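Local coordinates for protein glutamate racemase (Francisella tularensis subsp. tularensis, PDB 3OUT) that belongs to the Asp/Glu/hydantoin racemase family and holds D-glutamic acid in a pocket of its alpha/beta fold, at residues G11-G16 with K56-T61. Numbering follows the deposited sequence.
With DGL (D-glutamic acid), chain E.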
loop_
_atom_site.group_PDB
_atom_site.type_symbol
_atom_site.label_atom_id
_atom_site.label_comp_id
_atom_site.label_asym_id
_atom_site.label_seq_id
_atom_site.Cartn_x
_atom_site.Cartn_y
_atom_site.Cartn_z
ATOM N N GLY B 11 5.881 -17.595 13.134
ATOM C CA GLY B 11 5.816 -16.263 12.550
ATOM C C GLY B 11 6.075 -15.212 13.605
ATOM O O GLY B 11 5.357 -15.156 14.610
ATOM N N VAL B 12 7.061 -14.359 13.363
ATOM C CA VAL B 12 7.301 -13.231 14.188
ATOM C C VAL B 12 6.821 -11.981 13.432
ATOM O O VAL B 12 7.368 -11.620 12.381
ATOM C CB VAL B 12 8.811 -13.062 14.586
ATOM C CG1 VAL B 12 8.994 -11.746 15.357
ATOM C CG2 VAL B 12 9.333 -14.284 15.336
ATOM N N PHE B 13 5.771 -11.372 13.992
ATOM C CA PHE B 13 4.962 -10.309 13.377
ATOM C C PHE B 13 5.359 -8.947 13.945
ATOM O O PHE B 13 5.102 -8.664 15.117
ATOM C CB PHE B 13 3.511 -10.696 13.674
ATOM C CG PHE B 13 2.420 -9.893 12.938
ATOM C CD1 PHE B 13 2.559 -8.558 12.594
ATOM C CD2 PHE B 13 1.213 -10.505 12.651
ATOM C CE1 PHE B 13 1.514 -7.897 11.979
ATOM C CE2 PHE B 13 0.169 -9.839 12.068
ATOM C CZ PHE B 13 0.324 -8.557 11.686
ATOM N N ASP B 14 6.014 -8.118 13.120
ATOM C CA ASP B 14 6.518 -6.827 13.576
ATOM C C ASP B 14 5.936 -5.734 12.695
ATOM O O ASP B 14 5.505 -5.970 11.547
ATOM C CB ASP B 14 8.055 -6.823 13.461
ATOM C CG ASP B 14 8.746 -5.736 14.263
ATOM O OD1 ASP B 14 8.097 -5.032 15.099
ATOM O OD2 ASP B 14 9.997 -5.588 14.037
ATOM N N SER B 15 5.987 -4.527 13.226
ATOM C CA SER B 15 5.866 -3.324 12.399
ATOM C C SER B 15 7.202 -3.166 11.644
ATOM O O SER B 15 7.243 -3.167 10.406
ATOM C CB SER B 15 5.522 -2.112 13.281
ATOM O OG SER B 15 6.349 -2.121 14.444
ATOM N N GLY B 16 8.296 -3.089 12.385
ATOM C CA GLY B 16 9.605 -3.202 11.773
ATOM C C GLY B 16 10.730 -2.908 12.741
ATOM O O GLY B 16 10.593 -2.084 13.640
ATOM N N LYS B 56 -5.536 -1.735 9.210
ATOM C CA LYS B 56 -5.444 -2.050 7.801
ATOM C C LYS B 56 -4.121 -2.746 7.496
ATOM O O LYS B 56 -4.110 -3.824 6.883
ATOM C CB LYS B 56 -5.576 -0.766 6.956
ATOM C CG LYS B 56 -5.492 -1.074 5.471
ATOM C CD LYS B 56 -5.499 0.197 4.631
ATOM C CE LYS B 56 -5.471 -0.124 3.110
ATOM N NZ LYS B 56 -6.840 -0.580 2.586
ATOM N N PHE B 57 -3.007 -2.173 7.979
ATOM C CA PHE B 57 -1.681 -2.714 7.714
ATOM C C PHE B 57 -1.530 -4.088 8.343
ATOM O O PHE B 57 -1.034 -5.065 7.703
ATOM C CB PHE B 57 -0.618 -1.788 8.308
ATOM C CG PHE B 57 -0.423 -0.491 7.598
ATOM C CD1 PHE B 57 -1.024 -0.192 6.401
ATOM C CD2 PHE B 57 0.426 0.445 8.200
ATOM C CE1 PHE B 57 -0.769 1.023 5.790
ATOM C CE2 PHE B 57 0.680 1.648 7.605
ATOM C CZ PHE B 57 0.079 1.914 6.401
ATOM N N ALA B 58 -1.994 -4.233 9.591
ATOM C CA ALA B 58 -1.841 -5.519 10.312
ATOM C C ALA B 58 -2.644 -6.636 9.664
ATOM O O ALA B 58 -2.172 -7.779 9.646
ATOM C CB ALA B 58 -2.286 -5.383 11.783
ATOM N N ALA B 59 -3.814 -6.319 9.101
ATOM C CA ALA B 59 -4.590 -7.362 8.409
ATOM C C ALA B 59 -3.798 -7.915 7.214
ATOM O O ALA B 59 -3.797 -9.101 6.970
ATOM C CB ALA B 59 -5.982 -6.870 8.002
ATOM N N GLN B 60 -3.059 -7.065 6.504
ATOM C CA GLN B 60 -2.292 -7.510 5.369
ATOM C C GLN B 60 -1.160 -8.454 5.792
ATOM O O GLN B 60 -0.999 -9.526 5.207
ATOM C CB GLN B 60 -1.704 -6.304 4.621
ATOM C CG GLN B 60 -2.754 -5.343 4.019
ATOM C CD GLN B 60 -2.064 -4.288 3.231
ATOM O OE1 GLN B 60 -1.440 -3.413 3.796
ATOM N NE2 GLN B 60 -2.128 -4.384 1.889
ATOM N N THR B 61 -0.387 -8.064 6.816
ATOM C CA THR B 61 0.734 -8.886 7.309
ATOM C C THR B 61 0.182 -10.215 7.834
ATOM O O THR B 61 0.761 -11.248 7.600
ATOM C CB THR B 61 1.534 -8.178 8.385
ATOM O OG1 THR B 61 2.118 -7.008 7.792
ATOM C CG2 THR B 61 2.654 -9.079 8.942
HETATM N N DGL E . 8.397 -0.387 15.280
HETATM C CA DGL E . 7.797 0.734 16.086
HETATM C C DGL E . 7.025 1.668 15.199
HETATM O O DGL E . 6.675 1.274 14.063
HETATM C CB DGL E . 6.831 0.270 17.169
HETATM C CG DGL E . 7.382 -0.796 18.127
HETATM C CD DGL E . 6.527 -1.055 19.351
HETATM O OE1 DGL E . 5.561 -0.309 19.598
HETATM O OE2 DGL E . 6.873 -2.012 20.101
HETATM O OXT DGL E . 6.673 2.795 15.623
HETATM O O HOH W 1 3.192 -5.425 9.837
#
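In the alpha/beta layer built on the six-stranded parallel sheet of this racemase-family protein, Phe-13 of central strand 10-14 packs against Thr-61 and Ala-58 of helix 51-67. The methyl CG2 of Thr-61 lies over one face of the Phe-13 ring in a CH-pi contact, 3.6 Å from the ring centroid and 18° off the normal. Thr-61 chi1 of -63° sets OG1 beside the backbone N and turns CG2 anti to it, which puts the methyl on the ring and leaves the hydroxyl to a water. The rim of the same ring runs up to the helix backbone, CZ standing 3.3 Å from the carbonyl O of Ala-58, near the ring plane, and 4.1 Å from Ala-58 CB. Beside this apolar contact one water bridges strand and helix: it donates to Asp-14 O at 2.9 Å and lies 2.8 Å from Thr-61 OG1. Farther along the same segment the chain enters the ligand pocket, where the D-glutamic acid nitrogen donates to Ser-15 OG at 2.8 Å; Asp-14 OD1 accepts a weak bond from Ser-15 N, while OD2 is held by Tyr-37 and Gly-19. Phe-13 also meets Ile-80 and Val-88 of helix 78-92, and Ala-58 touches Ala-84 there. Val-12 packs on Ile-22, Val-23 and Leu-26 of helix 20-29, and backbone hydrogen bonds join strand 10-14 to strands 35-39 and 72-75.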